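Side-chain contacts in UDP-N-acetylglucosamine pyrophosphorylase (Entamoeba histolytica, PDB 3OC9), which probably catalyses the formation of UDP-N-acetylglucosamine and diphosphate from UTP and N-acetyl-alpha-D-glucosamine 1-phosphate: residues G56-P61 with S334-S339; S67-T72 with E106-Y111; G168-M173 with S269-A274; V186-C191 with I261-Y266. All blocks are in the same frame, centred on the assembly; numbering follows the deposited sequence.

Contact 1. Residues G56-P61 with S334-S339; sequences GMFVLP and SALKNS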
# COMPACT_ATOMS: atom_id res chain seq x y z
N GLY A 56 8.68 -4.92 -6.39
CA GLY A 56 9.47 -4.50 -5.22
C GLY A 56 10.99 -4.42 -5.47
O GLY A 56 11.71 -3.72 -4.75
N MET A 57 11.46 -5.15 -6.48
CA MET A 57 12.90 -5.19 -6.82
C MET A 57 13.38 -4.01 -7.69
O MET A 57 14.60 -3.87 -7.95
CB MET A 57 13.24 -6.56 -7.49
CG MET A 57 13.17 -7.75 -6.50
SD MET A 57 13.19 -9.43 -7.25
CE MET A 57 14.83 -9.48 -7.94
N PHE A 58 12.43 -3.19 -8.16
CA PHE A 58 12.72 -2.03 -9.06
C PHE A 58 13.55 -0.96 -8.38
O PHE A 58 13.20 -0.50 -7.29
CB PHE A 58 11.43 -1.40 -9.60
CG PHE A 58 11.68 -0.26 -10.61
CD1 PHE A 58 11.70 1.07 -10.19
CD2 PHE A 58 11.94 -0.55 -11.95
CE1 PHE A 58 11.93 2.12 -11.10
CE2 PHE A 58 12.19 0.50 -12.89
CZ PHE A 58 12.17 1.84 -12.44
N VAL A 59 14.65 -0.54 -9.03
CA VAL A 59 15.58 0.44 -8.46
C VAL A 59 15.20 1.88 -8.88
O VAL A 59 15.30 2.24 -10.06
CB VAL A 59 17.05 0.12 -8.87
CG1 VAL A 59 18.06 1.10 -8.21
CG2 VAL A 59 17.39 -1.35 -8.52
N LEU A 60 14.78 2.70 -7.91
CA LEU A 60 14.43 4.11 -8.19
C LEU A 60 15.67 4.96 -8.55
O LEU A 60 16.64 4.97 -7.81
CB LEU A 60 13.68 4.70 -6.98
CG LEU A 60 12.46 3.82 -6.60
CD1 LEU A 60 12.14 3.84 -5.10
CD2 LEU A 60 11.26 4.23 -7.43
N PRO A 61 15.62 5.72 -9.68
CA PRO A 61 16.83 6.47 -10.07
C PRO A 61 17.06 7.79 -9.32
O PRO A 61 17.14 8.85 -9.95
CB PRO A 61 16.62 6.70 -11.57
CG PRO A 61 15.10 6.81 -11.71
CD PRO A 61 14.55 5.83 -10.68
N SER A 334 1.99 9.40 -3.74
CA SER A 334 2.63 9.58 -5.08
C SER A 334 2.98 8.20 -5.66
O SER A 334 3.89 7.54 -5.15
CB SER A 334 3.88 10.48 -4.99
OG SER A 334 4.38 10.83 -6.30
N ALA A 335 2.24 7.76 -6.68
CA ALA A 335 2.35 6.36 -7.17
C ALA A 335 3.30 6.19 -8.36
O ALA A 335 3.40 7.09 -9.19
CB ALA A 335 0.99 5.81 -7.54
N LEU A 336 3.96 5.03 -8.44
CA LEU A 336 4.79 4.65 -9.62
C LEU A 336 4.11 3.54 -10.42
O LEU A 336 4.03 2.39 -9.95
CB LEU A 336 6.20 4.21 -9.21
CG LEU A 336 7.12 3.71 -10.35
CD1 LEU A 336 7.40 4.81 -11.38
CD2 LEU A 336 8.44 3.10 -9.82
N LYS A 337 3.61 3.89 -11.62
CA LYS A 337 2.81 2.97 -12.45
C LYS A 337 3.25 2.86 -13.93
O LYS A 337 3.07 1.80 -14.55
CB LYS A 337 1.33 3.33 -12.39
CG LYS A 337 0.70 3.05 -11.02
CD LYS A 337 -0.73 3.55 -10.92
CE LYS A 337 -1.46 2.81 -9.81
NZ LYS A 337 -1.72 1.39 -10.21
N ASN A 338 3.82 3.94 -14.47
CA ASN A 338 4.13 4.06 -15.91
C ASN A 338 5.61 4.34 -16.21
O ASN A 338 6.35 4.88 -15.37
CB ASN A 338 3.27 5.17 -16.54
CG ASN A 338 1.77 4.98 -16.33
OD1 ASN A 338 1.20 3.92 -16.62
ND2 ASN A 338 1.11 6.04 -15.84
N SER A 339 6.05 4.00 -17.43
CA SER A 339 7.34 4.44 -17.95
C SER A 339 7.29 5.93 -18.30
O SER A 339 6.23 6.56 -18.20
CB SER A 339 7.72 3.63 -19.20
OG SER A 339 6.85 3.95 -20.27
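Leu336 reaches across to Phe58 and Leu60 with a single methyl group, joining a distant loop to the start of a small two-stranded hairpin. In this GT-A-like nucleotidyltransferase the segment 56-61 directly follows the glycine-rich signature loop of the family and then runs into the short, weakly bonded strand 59-60, which pairs antiparallel with strand 66-67. The loop 334-339 leads from helix 329-332 toward helix 347-364. The tight part is small and wholly apolar. CD2 of Leu336 lies 3.8 Å from CE1 of Phe58, meeting the ring obliquely, nearest to CE1 and CD1, and the two side chains cross at about a right angle. With its CG anti to the backbone N (chi1 -176°), Phe58 swings the ring out toward the loop. The CB of Leu60 points past the loop rather than at it, yet the end of the side chain comes near the same methyl, the two leucines sliding past each other in opposite directions. Val347 of helix 347-364 packs on both Phe58 and Leu336, while Ile68 and Met71 of helix 68-87 back Leu60. The flanks are looser: Val59 and Pro61 on the hairpin and Lys337 on the loop are exposed, and none of them touches the opposite segment. No hydrogen bond spans the contact, where the backbones stay well apart, with Leu60 CA 9.8 Å from Leu336 CA. Between the leucines the approach is methyl to methyl, CD2 of Leu60 to CD2 of Leu336 at 3.9 Å.

Contact 2. Residues S67-T72 with E106-Y111; sequences SIFQMT and EEINNY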
# COMPACT_ATOMS: atom_id res chain seq x y z
N SER A 67 16.10 0.31 -4.15
CA SER A 67 14.88 -0.41 -4.56
C SER A 67 13.68 -0.05 -3.67
O SER A 67 13.86 0.45 -2.55
CB SER A 67 15.07 -1.94 -4.54
OG SER A 67 15.20 -2.44 -3.22
N ILE A 68 12.47 -0.34 -4.17
CA ILE A 68 11.23 -0.16 -3.39
C ILE A 68 11.29 -1.00 -2.09
O ILE A 68 10.97 -0.49 -0.99
CB ILE A 68 9.96 -0.50 -4.25
CG1 ILE A 68 9.81 0.49 -5.44
CG2 ILE A 68 8.68 -0.53 -3.39
CD1 ILE A 68 8.76 0.07 -6.49
N PHE A 69 11.70 -2.26 -2.20
CA PHE A 69 11.88 -3.13 -1.01
C PHE A 69 12.87 -2.54 0.01
O PHE A 69 12.62 -2.63 1.23
CB PHE A 69 12.33 -4.56 -1.38
CG PHE A 69 11.22 -5.50 -1.90
CD1 PHE A 69 9.89 -5.40 -1.48
CD2 PHE A 69 11.56 -6.55 -2.77
CE1 PHE A 69 8.91 -6.31 -1.95
CE2 PHE A 69 10.60 -7.46 -3.24
CZ PHE A 69 9.26 -7.33 -2.84
N GLN A 70 13.99 -1.95 -0.45
CA GLN A 70 14.97 -1.30 0.45
C GLN A 70 14.37 -0.07 1.21
O GLN A 70 14.65 0.10 2.40
CB GLN A 70 16.28 -0.90 -0.28
CG GLN A 70 17.33 -0.21 0.66
CD GLN A 70 18.73 -0.01 0.02
OE1 GLN A 70 18.98 -0.40 -1.13
NE2 GLN A 70 19.65 0.58 0.79
N MET A 71 13.58 0.77 0.52
CA MET A 71 12.85 1.91 1.13
C MET A 71 11.98 1.45 2.32
O MET A 71 12.04 2.01 3.44
CB MET A 71 11.92 2.60 0.11
CG MET A 71 12.47 2.90 -1.29
SD MET A 71 12.79 4.63 -1.62
CE MET A 71 14.41 4.79 -0.87
N THR A 72 11.14 0.43 2.07
CA THR A 72 10.27 -0.15 3.11
C THR A 72 11.09 -0.70 4.30
O THR A 72 10.76 -0.44 5.46
CB THR A 72 9.30 -1.24 2.52
OG1 THR A 72 8.60 -0.69 1.39
CG2 THR A 72 8.28 -1.73 3.59
N GLU A 106 10.65 -18.25 -4.71
CA GLU A 106 12.09 -18.53 -4.58
C GLU A 106 12.96 -17.30 -4.95
O GLU A 106 13.94 -16.99 -4.25
CB GLU A 106 12.50 -19.77 -5.40
CG GLU A 106 13.99 -20.12 -5.31
CD GLU A 106 14.41 -21.32 -6.18
OE1 GLU A 106 13.55 -22.12 -6.59
OE2 GLU A 106 15.63 -21.46 -6.45
N GLU A 107 12.59 -16.60 -6.03
CA GLU A 107 13.33 -15.40 -6.48
C GLU A 107 13.31 -14.26 -5.42
O GLU A 107 14.34 -13.60 -5.18
CB GLU A 107 12.80 -14.93 -7.86
CG GLU A 107 13.36 -13.57 -8.34
CD GLU A 107 12.89 -13.14 -9.74
OE1 GLU A 107 11.82 -13.61 -10.22
OE2 GLU A 107 13.59 -12.30 -10.35
N ILE A 108 12.17 -14.05 -4.78
CA ILE A 108 12.06 -13.02 -3.73
C ILE A 108 12.86 -13.37 -2.47
O ILE A 108 13.57 -12.53 -1.92
CB ILE A 108 10.57 -12.66 -3.41
CG1 ILE A 108 9.91 -12.08 -4.66
CG2 ILE A 108 10.49 -11.65 -2.25
CD1 ILE A 108 8.41 -12.20 -4.67
N ASN A 109 12.76 -14.62 -2.01
CA ASN A 109 13.56 -15.09 -0.87
C ASN A 109 15.08 -14.91 -1.10
O ASN A 109 15.80 -14.45 -0.21
CB ASN A 109 13.23 -16.57 -0.54
CG ASN A 109 12.02 -16.73 0.39
OD1 ASN A 109 11.72 -15.86 1.20
ND2 ASN A 109 11.37 -17.88 0.31
N ASN A 110 15.54 -15.27 -2.31
CA ASN A 110 16.95 -15.11 -2.67
C ASN A 110 17.38 -13.64 -2.70
O ASN A 110 18.50 -13.31 -2.30
CB ASN A 110 17.25 -15.77 -4.03
CG ASN A 110 17.35 -17.28 -3.93
OD1 ASN A 110 17.63 -17.84 -2.87
ND2 ASN A 110 17.14 -17.95 -5.06
N TYR A 111 16.49 -12.75 -3.17
CA TYR A 111 16.77 -11.30 -3.24
C TYR A 111 17.07 -10.73 -1.84
O TYR A 111 18.09 -10.05 -1.65
CB TYR A 111 15.64 -10.53 -3.95
CG TYR A 111 15.86 -9.03 -4.03
CD1 TYR A 111 15.27 -8.16 -3.11
CD2 TYR A 111 16.69 -8.48 -5.02
CE1 TYR A 111 15.48 -6.77 -3.18
CE2 TYR A 111 16.92 -7.08 -5.09
CZ TYR A 111 16.30 -6.25 -4.16
OH TYR A 111 16.51 -4.89 -4.20
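Ser67 and Tyr111 share the polar link of this contact, a hydrogen bond of 2.9 Å between Ser67 OG and Tyr111 OH. The serine oxygen lies at the edge of the tyrosine ring, near its plane, and either hydroxyl could be the donor. Ser67 is also the N-cap of helix 68-87: its OG accepts from Gln70 N at 3.1 Å with an N-H...O angle of 157°. The side chain can do both because OG sits between the backbone N and the carbonyl carbon (chi1 69°), turned back over the first turn of the helix. Helices 68-87 and 105-114 are successive connections in the Rossmann-like alpha/beta fold, the first leading into the parallel strand 95-100 and the second leaving it for strand 125-134. The apolar part of their meeting centres on Phe69. Its ring presents an edge to Tyr111, with CD2 3.9 Å from Tyr111 CE1, which lies near the Phe69 plane. One helical turn before the tyrosine, Ile108 adds a wider contact, CG2 to Phe69 CE2 at 4.3 Å. Leu98 of strand 95-100 packs on Phe69 and Thr100 on Ile108, while Phe112 brings a second ring against Phe69.

Contact 3. Residues G168-M173 with S269-A274; sequences GILEFM and SFLEKA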
# COMPACT_ATOMS: atom_id res chain seq x y z
N GLY A 168 -0.78 -20.45 8.23
CA GLY A 168 -0.54 -20.39 9.68
C GLY A 168 -0.20 -19.03 10.28
O GLY A 168 0.26 -18.94 11.44
N ILE A 169 -0.40 -17.97 9.49
CA ILE A 169 -0.02 -16.61 9.92
C ILE A 169 -0.96 -16.06 11.01
O ILE A 169 -0.50 -15.34 11.91
CB ILE A 169 0.14 -15.66 8.69
CG1 ILE A 169 1.37 -16.10 7.87
CG2 ILE A 169 0.23 -14.15 9.14
CD1 ILE A 169 1.46 -15.43 6.49
N LEU A 170 -2.26 -16.40 10.95
CA LEU A 170 -3.16 -15.98 12.03
C LEU A 170 -2.79 -16.64 13.38
O LEU A 170 -2.82 -15.98 14.43
CB LEU A 170 -4.66 -16.16 11.67
CG LEU A 170 -5.17 -15.51 10.37
CD1 LEU A 170 -6.67 -15.73 10.21
CD2 LEU A 170 -4.85 -14.02 10.32
N GLU A 171 -2.43 -17.93 13.34
CA GLU A 171 -1.93 -18.62 14.54
C GLU A 171 -0.65 -17.96 15.09
O GLU A 171 -0.53 -17.75 16.30
CB GLU A 171 -1.70 -20.12 14.27
CG GLU A 171 -3.00 -20.93 14.21
CD GLU A 171 -2.79 -22.44 14.13
OE1 GLU A 171 -1.66 -22.93 14.33
OE2 GLU A 171 -3.78 -23.15 13.86
N PHE A 172 0.28 -17.61 14.18
CA PHE A 172 1.55 -16.93 14.53
C PHE A 172 1.28 -15.54 15.16
O PHE A 172 1.92 -15.17 16.18
CB PHE A 172 2.44 -16.81 13.28
CG PHE A 172 3.80 -16.17 13.52
CD1 PHE A 172 4.86 -16.92 14.03
CD2 PHE A 172 4.04 -14.83 13.16
CE1 PHE A 172 6.13 -16.34 14.22
CE2 PHE A 172 5.30 -14.24 13.35
CZ PHE A 172 6.35 -14.99 13.88
N MET A 173 0.35 -14.77 14.58
CA MET A 173 -0.04 -13.48 15.19
C MET A 173 -0.51 -13.62 16.66
O MET A 173 -0.09 -12.84 17.54
CB MET A 173 -1.08 -12.73 14.35
CG MET A 173 -0.56 -12.17 13.01
SD MET A 173 -1.97 -11.54 12.00
CE MET A 173 -1.10 -10.68 10.67
N SER A 269 -8.67 -9.96 15.39
CA SER A 269 -10.01 -10.57 15.51
C SER A 269 -10.82 -10.39 14.21
O SER A 269 -11.54 -11.32 13.79
CB SER A 269 -10.77 -9.99 16.71
OG SER A 269 -12.05 -10.59 16.84
N PHE A 270 -10.70 -9.22 13.57
CA PHE A 270 -11.40 -9.01 12.29
C PHE A 270 -10.83 -9.90 11.16
O PHE A 270 -11.60 -10.50 10.39
CB PHE A 270 -11.50 -7.52 11.84
CG PHE A 270 -12.25 -7.35 10.52
CD1 PHE A 270 -11.55 -7.19 9.33
CD2 PHE A 270 -13.65 -7.44 10.47
CE1 PHE A 270 -12.24 -7.11 8.10
CE2 PHE A 270 -14.35 -7.34 9.26
CZ PHE A 270 -13.65 -7.16 8.07
N LEU A 271 -9.50 -10.01 11.08
CA LEU A 271 -8.85 -10.90 10.10
C LEU A 271 -9.32 -12.36 10.27
O LEU A 271 -9.51 -13.08 9.28
CB LEU A 271 -7.30 -10.81 10.18
CG LEU A 271 -6.65 -9.48 9.75
CD1 LEU A 271 -5.15 -9.54 10.00
CD2 LEU A 271 -6.94 -9.11 8.29
N GLU A 272 -9.53 -12.79 11.51
CA GLU A 272 -10.10 -14.14 11.77
C GLU A 272 -11.51 -14.33 11.17
O GLU A 272 -11.79 -15.39 10.55
CB GLU A 272 -10.03 -14.51 13.27
CG GLU A 272 -8.58 -14.68 13.78
CD GLU A 272 -8.44 -14.81 15.29
OE1 GLU A 272 -9.10 -14.05 16.05
OE2 GLU A 272 -7.63 -15.66 15.73
N LYS A 273 -12.37 -13.30 11.30
CA LYS A 273 -13.71 -13.32 10.66
C LYS A 273 -13.63 -13.30 9.14
O LYS A 273 -14.33 -14.06 8.45
CB LYS A 273 -14.60 -12.15 11.14
CG LYS A 273 -14.87 -12.11 12.62
CD LYS A 273 -15.89 -10.99 12.96
CE LYS A 273 -16.36 -11.06 14.42
NZ LYS A 273 -15.22 -10.96 15.40
N ALA A 274 -12.76 -12.44 8.60
CA ALA A 274 -12.61 -12.27 7.15
C ALA A 274 -12.18 -13.56 6.43
O ALA A 274 -12.61 -13.81 5.28
CB ALA A 274 -11.61 -11.13 6.84
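Leu170 packs against Leu271 and Glu272, where two short helices meet almost antiparallel: the axes of segments 169-173 and 269-274 run at 161° and approach to 10.9 Å. The pairing belongs to the alpha/beta fold: helix 169-176 leads into strand 180-184 and helix 268-274 follows strand 263-267, and these two strands are antiparallel neighbours in the main sheet. Leu170 gives up more surface here than any other residue of the two segments. Its two methyls divide the work. CD2 rests against Leu271 CB at 4.0 Å, whereas CD1 lies along the backbone of the other helix, 4.1 Å from Glu272 CA and similarly close to Leu271 O. The closest CA atoms are also here, Leu170 CA 7.2 Å from Glu272 CA. Leu271 is second in buried surface. With CG anti to the carbonyl carbon (chi1 -67°), it brings CD1 to 4.3 Å from CE, the end of the extended Met173 side chain. Leu164 of helix 160-166 packs on Leu170 and Phe161 of that helix on Leu271. Glu272, partly exposed, contributes mainly its aliphatic part, CG approaching Leu170 CD1 at 4.2 Å. Beyond this methylene the chain runs on extended, and its carboxylate oxygen OE2 is hydrogen-bonded to Asn174 ND2.

Contact 4. Residues V186-C191 with I261-Y266; sequences VDNILC and ISINGY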
# COMPACT_ATOMS: atom_id res chain seq x y z
N VAL A 186 2.09 -1.87 -3.27
CA VAL A 186 3.53 -1.68 -3.48
C VAL A 186 3.91 -0.40 -4.29
O VAL A 186 5.06 0.06 -4.23
CB VAL A 186 4.15 -2.98 -4.13
CG1 VAL A 186 3.81 -3.09 -5.61
CG2 VAL A 186 5.67 -3.04 -3.90
N ASP A 187 2.93 0.21 -4.95
CA ASP A 187 3.19 1.30 -5.90
C ASP A 187 3.34 2.70 -5.26
O ASP A 187 3.86 3.62 -5.90
CB ASP A 187 2.10 1.33 -6.99
CG ASP A 187 2.08 0.06 -7.86
OD1 ASP A 187 3.02 -0.75 -7.79
OD2 ASP A 187 1.12 -0.11 -8.64
N ASN A 188 2.86 2.88 -4.02
CA ASN A 188 2.91 4.23 -3.36
C ASN A 188 4.19 4.49 -2.56
O ASN A 188 4.35 4.03 -1.43
CB ASN A 188 1.65 4.45 -2.48
CG ASN A 188 1.57 5.87 -1.85
OD1 ASN A 188 2.48 6.72 -1.98
ND2 ASN A 188 0.45 6.11 -1.15
N ILE A 189 5.11 5.26 -3.16
CA ILE A 189 6.47 5.45 -2.61
C ILE A 189 6.47 6.23 -1.26
O ILE A 189 7.33 6.01 -0.39
CB ILE A 189 7.38 6.17 -3.70
CG1 ILE A 189 7.34 5.42 -5.06
CG2 ILE A 189 8.82 6.41 -3.19
CD1 ILE A 189 7.64 3.89 -5.01
N LEU A 190 5.48 7.10 -1.07
CA LEU A 190 5.39 7.92 0.16
C LEU A 190 4.67 7.27 1.35
O LEU A 190 4.56 7.90 2.41
CB LEU A 190 4.79 9.31 -0.15
CG LEU A 190 5.57 10.15 -1.18
CD1 LEU A 190 4.89 11.49 -1.45
CD2 LEU A 190 7.01 10.39 -0.75
N CYS A 191 4.18 6.03 1.19
CA CYS A 191 3.44 5.35 2.28
C CYS A 191 4.19 5.34 3.64
O CYS A 191 5.40 5.03 3.70
CB CYS A 191 3.03 3.94 1.85
SG CYS A 191 1.94 3.07 3.03
N ILE A 261 -7.84 4.78 -1.13
CA ILE A 261 -6.47 4.73 -1.71
C ILE A 261 -5.61 3.52 -1.28
O ILE A 261 -4.38 3.50 -1.48
CB ILE A 261 -5.66 6.07 -1.54
CG1 ILE A 261 -5.83 6.63 -0.14
CG2 ILE A 261 -6.00 7.12 -2.66
CD1 ILE A 261 -5.03 5.89 0.88
N SER A 262 -6.25 2.50 -0.70
CA SER A 262 -5.60 1.20 -0.37
C SER A 262 -4.46 1.28 0.66
O SER A 262 -3.39 0.68 0.47
CB SER A 262 -5.10 0.44 -1.63
OG SER A 262 -6.15 0.08 -2.52
N ILE A 263 -4.69 2.01 1.76
CA ILE A 263 -3.85 1.91 2.98
C ILE A 263 -4.84 1.66 4.14
O ILE A 263 -5.50 2.61 4.60
CB ILE A 263 -2.96 3.18 3.23
CG1 ILE A 263 -2.11 3.56 1.99
CG2 ILE A 263 -2.02 2.97 4.49
CD1 ILE A 263 -1.50 5.00 2.04
N ASN A 264 -4.96 0.40 4.59
CA ASN A 264 -6.05 -0.04 5.52
C ASN A 264 -5.50 -0.79 6.74
O ASN A 264 -4.64 -1.67 6.58
CB ASN A 264 -7.09 -0.93 4.76
CG ASN A 264 -7.77 -0.16 3.59
OD1 ASN A 264 -8.44 0.84 3.81
ND2 ASN A 264 -7.59 -0.65 2.35
N GLY A 265 -5.98 -0.42 7.94
CA GLY A 265 -5.62 -1.13 9.18
C GLY A 265 -6.72 -2.10 9.65
O GLY A 265 -7.90 -1.78 9.56
N TYR A 266 -6.31 -3.29 10.12
CA TYR A 266 -7.23 -4.36 10.54
C TYR A 266 -6.87 -4.92 11.93
O TYR A 266 -5.68 -5.19 12.20
CB TYR A 266 -7.19 -5.53 9.55
CG TYR A 266 -7.50 -5.25 8.09
CD1 TYR A 266 -8.83 -5.12 7.65
CD2 TYR A 266 -6.48 -5.18 7.13
CE1 TYR A 266 -9.13 -4.90 6.30
CE2 TYR A 266 -6.77 -4.97 5.76
CZ TYR A 266 -8.09 -4.81 5.35
OH TYR A 266 -8.37 -4.59 4.01
O HOH W 1 -1.68 3.91 -1.91
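Ile261 meets Asn188 through a water: the water donates to Ile261 O at 2.8 Å and accepts from Asn188 ND2 at 3.2 Å. At Ser262 the chain turns a corner, with phi at 63°, and this separates strand 258-261 from the strand that follows. Ile263 then makes the direct contact. Its CD1 methyl touches two side chains of the loop, 3.9 Å from Asn188 ND2 and 4.1 Å from Cys191 SG, and the Asn188 and Ile263 side chains cross at about a right angle. Val182 and His184 of strand 180-184 also pack on Ile263. Asn188 itself is firmly placed: ND2 has a further bond to Glu332 O, and OD1 accepts from Leu190 N at 3.2 Å, the donor lying 38° above the carbonyl plane, as well as from Ser334 N. From Asn264 onward the chain runs away from the loop as a strand of the main sheet; Asn264 is bonded through its backbone to Ala183 and Gly265 to Cys210, and Tyr266 packs on Ala183. The loop 186-191 combines an Asx turn at Asn188 with a type I beta turn from Asn188 to Cys191, directly after a central strand of the GT-A-like fold, and probably lies near the substrate site.

Contacts 1, 2 and 4 adjoin one another, whereas contact 3 lies across the chain's centre from contact 1, about 31 Å between centres, and touches only contact 4 of the other three. Contact 1 joins contact 2 through Gly56 O and Phe69 N, 2.9 Å apart, and contact 4 through Leu336 N and Asp187 O, also 2.9 Å. At the second junction Lys55 NZ also bonds Leu336 O. Segments 56-61 and 186-191 thus converge near the glycine-rich signature, probably beside the active site, although no substrate marks it here. Contact 3 meets contact 4 where Leu271 CD2 packs on Tyr266 CB at 3.8 Å.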